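Local atomic coordinates of probable mRNA-capping enzyme (Acanthamoeba polyphaga mimivirus, PDB entry 3BGY), a protein that probably caps viral mRNA, its amino-terminal domain here being a metal-dependent tunnel triphosphatase that removes the terminal phosphate from the RNA 5' end. Residues N59-E63 with N64-S68; V86-N90 with Q91-G95. All blocks are in the same frame, centred on the assembly; numbering follows the deposited sequence.

Interaction 1 of 2, residues N59-E63 with N64-S68; sequences NITPE and NKIES. With ACT (acetate ion), chain E.
Thr-61 and Ile-66 make the close-packed side of this turn, which carries the chain from helix 47-60 into strand 66-77. The methyl CG2 of Thr-61 lies 3.7 Å from CG1 of Ile-66 and 3.8 Å from CB of Lys-65, while CD1 of Ile-66 comes within 3.4 Å of the backbone O of Thr-61. A chi1 of -51° sets OG1 of Thr-61 beside the backbone N, where it bonds back to the carbonyl of Tyr-57 in the helix, and turns CG2 anti to that N, towards Ile-66. Phe-180 of strand 169-183 touches both Thr-61 and Ile-66. The outer side is looser, with Pro-62, Glu-63 and Lys-65 exposed to solvent: CG of Lys-65 meets CG of the Pro-62 ring at 3.9 Å, but the lysine chain then leads away, and the Glu-63 carboxylate merely passes CD1 of Ile-66, with OE2 at 3.9 Å. Two backbone bonds close the turn, Lys-65 N to Pro-62 O at 2.9 Å and Ile-66 N to Glu-63 O at 3.2 Å. Past it, Ser-68 OG donates an unusually short bond to OXT of an acetate, probably from the crystallisation liquor. Backbone bonds and a small apolar patch thus fix the bend, without a salt bridge between Glu-63 and Lys-65.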
# COMPACT_ATOMS: atom_id res chain seq x y z
N ASN A 59 1.66 -21.97 1.86
CA ASN A 59 2.26 -23.25 2.25
C ASN A 59 3.66 -23.21 2.86
O ASN A 59 4.00 -24.07 3.67
CB ASN A 59 2.13 -24.36 1.18
CG ASN A 59 2.63 -23.94 -0.19
OD1 ASN A 59 1.87 -24.00 -1.16
ND2 ASN A 59 3.90 -23.57 -0.30
N ILE A 60 4.46 -22.19 2.52
CA ILE A 60 5.79 -22.09 3.11
C ILE A 60 5.90 -21.18 4.35
O ILE A 60 6.88 -21.26 5.08
CB ILE A 60 6.90 -21.68 2.09
CG1 ILE A 60 6.67 -20.25 1.56
CG2 ILE A 60 6.97 -22.70 0.94
CD1 ILE A 60 7.87 -19.63 0.89
N THR A 61 4.91 -20.31 4.56
CA THR A 61 4.95 -19.35 5.67
C THR A 61 4.24 -19.83 6.92
O THR A 61 3.06 -20.19 6.86
CB THR A 61 4.41 -17.96 5.23
OG1 THR A 61 5.08 -17.57 4.02
CG2 THR A 61 4.66 -16.87 6.27
N PRO A 62 4.94 -19.79 8.08
CA PRO A 62 4.28 -20.24 9.32
C PRO A 62 3.08 -19.35 9.62
O PRO A 62 3.11 -18.16 9.35
CB PRO A 62 5.38 -20.14 10.38
CG PRO A 62 6.45 -19.30 9.78
CD PRO A 62 6.37 -19.55 8.30
N GLU A 63 2.00 -19.95 10.11
CA GLU A 63 0.78 -19.22 10.40
C GLU A 63 0.91 -17.92 11.20
O GLU A 63 0.22 -16.96 10.91
CB GLU A 63 -0.24 -20.18 11.04
CG GLU A 63 -1.71 -19.85 10.75
CD GLU A 63 -2.05 -19.78 9.27
OE1 GLU A 63 -1.77 -20.76 8.54
OE2 GLU A 63 -2.60 -18.74 8.84
N ASN A 64 1.86 -17.86 12.14
CA ASN A 64 2.06 -16.65 12.96
C ASN A 64 2.61 -15.48 12.15
O ASN A 64 2.55 -14.34 12.57
CB ASN A 64 3.05 -16.89 14.11
CG ASN A 64 2.46 -17.67 15.29
OD1 ASN A 64 1.29 -17.55 15.62
ND2 ASN A 64 3.32 -18.42 15.96
N LYS A 65 3.16 -15.79 10.97
CA LYS A 65 3.74 -14.78 10.10
C LYS A 65 2.87 -14.44 8.90
O LYS A 65 3.33 -13.74 7.98
CB LYS A 65 5.14 -15.26 9.67
CG LYS A 65 6.08 -15.54 10.86
CD LYS A 65 6.44 -14.26 11.57
CE LYS A 65 7.43 -14.50 12.70
NZ LYS A 65 7.65 -13.26 13.49
N ILE A 66 1.62 -14.94 8.91
CA ILE A 66 0.65 -14.64 7.84
C ILE A 66 -0.41 -13.71 8.42
O ILE A 66 -0.91 -13.93 9.53
CB ILE A 66 -0.07 -15.91 7.28
CG1 ILE A 66 0.94 -16.93 6.72
CG2 ILE A 66 -1.06 -15.53 6.18
CD1 ILE A 66 0.34 -18.27 6.28
N GLU A 67 -0.77 -12.67 7.68
CA GLU A 67 -1.82 -11.77 8.13
C GLU A 67 -2.71 -11.56 6.91
O GLU A 67 -2.21 -11.32 5.80
CB GLU A 67 -1.24 -10.44 8.61
CG GLU A 67 -2.24 -9.52 9.30
CD GLU A 67 -1.62 -8.19 9.70
OE1 GLU A 67 -0.76 -8.19 10.60
OE2 GLU A 67 -1.98 -7.16 9.09
N SER A 68 -4.02 -11.71 7.08
CA SER A 68 -4.91 -11.48 5.95
C SER A 68 -6.04 -10.59 6.41
O SER A 68 -6.51 -10.72 7.53
CB SER A 68 -5.44 -12.78 5.33
OG SER A 68 -6.04 -13.62 6.28
C ACT E . -7.49 -13.18 9.29
O ACT E . -7.59 -12.10 10.09
OXT ACT E . -7.59 -13.05 8.11
CH3 ACT E . -7.25 -14.53 9.87

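Interaction 2 of 2, residues V86-N90 with Q91-G95; sequences VSLFN and QEQIG
Asn-90 is the N-cap of helix 91-101, just past the end of strand 83-88. Its OD1 accepts from Gln-93 N at 2.9 Å, with the donor lying in the plane of the side-chain carbonyl. CG stands anti to the backbone N (chi1 179°), which swings the amide over the first turn. The backbone O of Asn-90 takes the first helical bond, from Ile-94 N at 3.0 Å. Gln-91 bends about its CB-CG bond (chi2 -58°) and folds back, and its NE2 donates to Phe-89 O at 2.9 Å from well above the carbonyl plane; the N-H...O angle of 132° makes this a bent bond. That NE2 also bonds the carbonyl of Asn-70 on strand 66-77. Under the helix, CB of Leu-88 packs on CG1 of Ile-94 at 4.0 Å, and CD1 of Ile-94 reaches Leu-88 O at 3.4 Å. A water accepts from Asn-90 N and donates to Gln-93 OE1, at 2.7 Å from the latter, joining the cap residue to the end of the Gln-93 chain. Side-chain acceptance of the N3 amide, as here, is the classic mark of an Asx N-cap, in this case at a strand-to-helix junction of the barrel.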
# COMPACT_ATOMS: atom_id res chain seq x y z
N VAL A 86 -7.82 6.97 4.87
CA VAL A 86 -8.34 6.22 6.00
C VAL A 86 -8.59 4.77 5.56
O VAL A 86 -9.23 4.54 4.52
CB VAL A 86 -9.64 6.85 6.54
CG1 VAL A 86 -10.32 5.93 7.52
CG2 VAL A 86 -9.33 8.18 7.20
N SER A 87 -8.10 3.80 6.33
CA SER A 87 -8.36 2.39 6.04
C SER A 87 -9.30 1.86 7.13
O SER A 87 -8.95 1.92 8.30
CB SER A 87 -7.06 1.58 6.06
OG SER A 87 -6.11 2.16 5.18
N LEU A 88 -10.45 1.34 6.72
CA LEU A 88 -11.45 0.79 7.65
C LEU A 88 -11.33 -0.73 7.64
O LEU A 88 -11.61 -1.35 6.61
CB LEU A 88 -12.85 1.22 7.23
CG LEU A 88 -13.13 2.72 7.22
CD1 LEU A 88 -14.57 2.97 6.78
CD2 LEU A 88 -12.90 3.31 8.62
N PHE A 89 -10.97 -1.31 8.79
CA PHE A 89 -10.78 -2.76 8.91
C PHE A 89 -11.96 -3.50 9.53
O PHE A 89 -12.06 -4.72 9.43
CB PHE A 89 -9.50 -3.07 9.70
CG PHE A 89 -8.24 -2.76 8.96
CD1 PHE A 89 -7.68 -1.47 9.02
CD2 PHE A 89 -7.56 -3.76 8.22
CE1 PHE A 89 -6.48 -1.17 8.35
CE2 PHE A 89 -6.35 -3.46 7.55
CZ PHE A 89 -5.80 -2.17 7.61
N ASN A 90 -12.83 -2.77 10.21
CA ASN A 90 -13.99 -3.43 10.84
C ASN A 90 -15.09 -3.61 9.78
O ASN A 90 -15.59 -2.64 9.24
CB ASN A 90 -14.46 -2.58 12.02
CG ASN A 90 -15.65 -3.17 12.72
OD1 ASN A 90 -16.78 -2.97 12.30
ND2 ASN A 90 -15.41 -3.94 13.77
N GLN A 91 -15.47 -4.87 9.50
CA GLN A 91 -16.47 -5.18 8.48
C GLN A 91 -17.85 -4.57 8.66
O GLN A 91 -18.47 -4.14 7.69
CB GLN A 91 -16.56 -6.70 8.23
CG GLN A 91 -15.20 -7.41 8.05
CD GLN A 91 -14.37 -6.85 6.90
OE1 GLN A 91 -14.78 -6.89 5.74
NE2 GLN A 91 -13.20 -6.29 7.24
N GLU A 92 -18.29 -4.45 9.92
CA GLU A 92 -19.58 -3.84 10.23
C GLU A 92 -19.52 -2.33 9.92
O GLU A 92 -20.45 -1.79 9.33
CB GLU A 92 -19.95 -4.10 11.70
CG GLU A 92 -21.35 -3.64 12.10
CD GLU A 92 -21.79 -4.11 13.48
OE1 GLU A 92 -20.98 -4.70 14.24
OE2 GLU A 92 -22.97 -3.89 13.82
N GLN A 93 -18.37 -1.71 10.22
CA GLN A 93 -18.14 -0.28 9.99
C GLN A 93 -18.07 0.04 8.48
O GLN A 93 -18.58 1.08 8.04
CB GLN A 93 -16.86 0.18 10.71
CG GLN A 93 -16.58 1.69 10.57
CD GLN A 93 -15.62 2.22 11.61
OE1 GLN A 93 -14.78 1.50 12.15
NE2 GLN A 93 -15.75 3.51 11.92
N ILE A 94 -17.48 -0.88 7.70
CA ILE A 94 -17.37 -0.75 6.23
C ILE A 94 -18.79 -0.73 5.64
O ILE A 94 -19.14 0.17 4.87
CB ILE A 94 -16.57 -1.94 5.60
CG1 ILE A 94 -15.09 -1.89 6.03
CG2 ILE A 94 -16.64 -1.89 4.04
CD1 ILE A 94 -14.31 -3.17 5.73
N GLY A 95 -19.62 -1.67 6.11
CA GLY A 95 -21.00 -1.78 5.66
C GLY A 95 -21.82 -0.57 6.02
O GLY A 95 -22.62 -0.08 5.21
O HOH W 1 -13.01 0.11 10.73

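Both contacts are local turns at ends of neighbouring antiparallel strands in the closed barrel. Interaction 1 takes the chain from a helix into strand 66-77, and interaction 2 takes it from strand 83-88 into a helix, so they handle the entry and exit of consecutive strands. Their centres are 23 Å apart and they do not touch. Interaction 1 is a surface contact, although its threonine is buried; interaction 2 is partly buried, with Leu-88 and Ile-94 buried between helix and sheet. The chemistry differs accordingly: across 59-68 the hydrogen bonds are purely main chain, whereas across 86-95 side-chain amides and a water join the backbone in fixing the helix start.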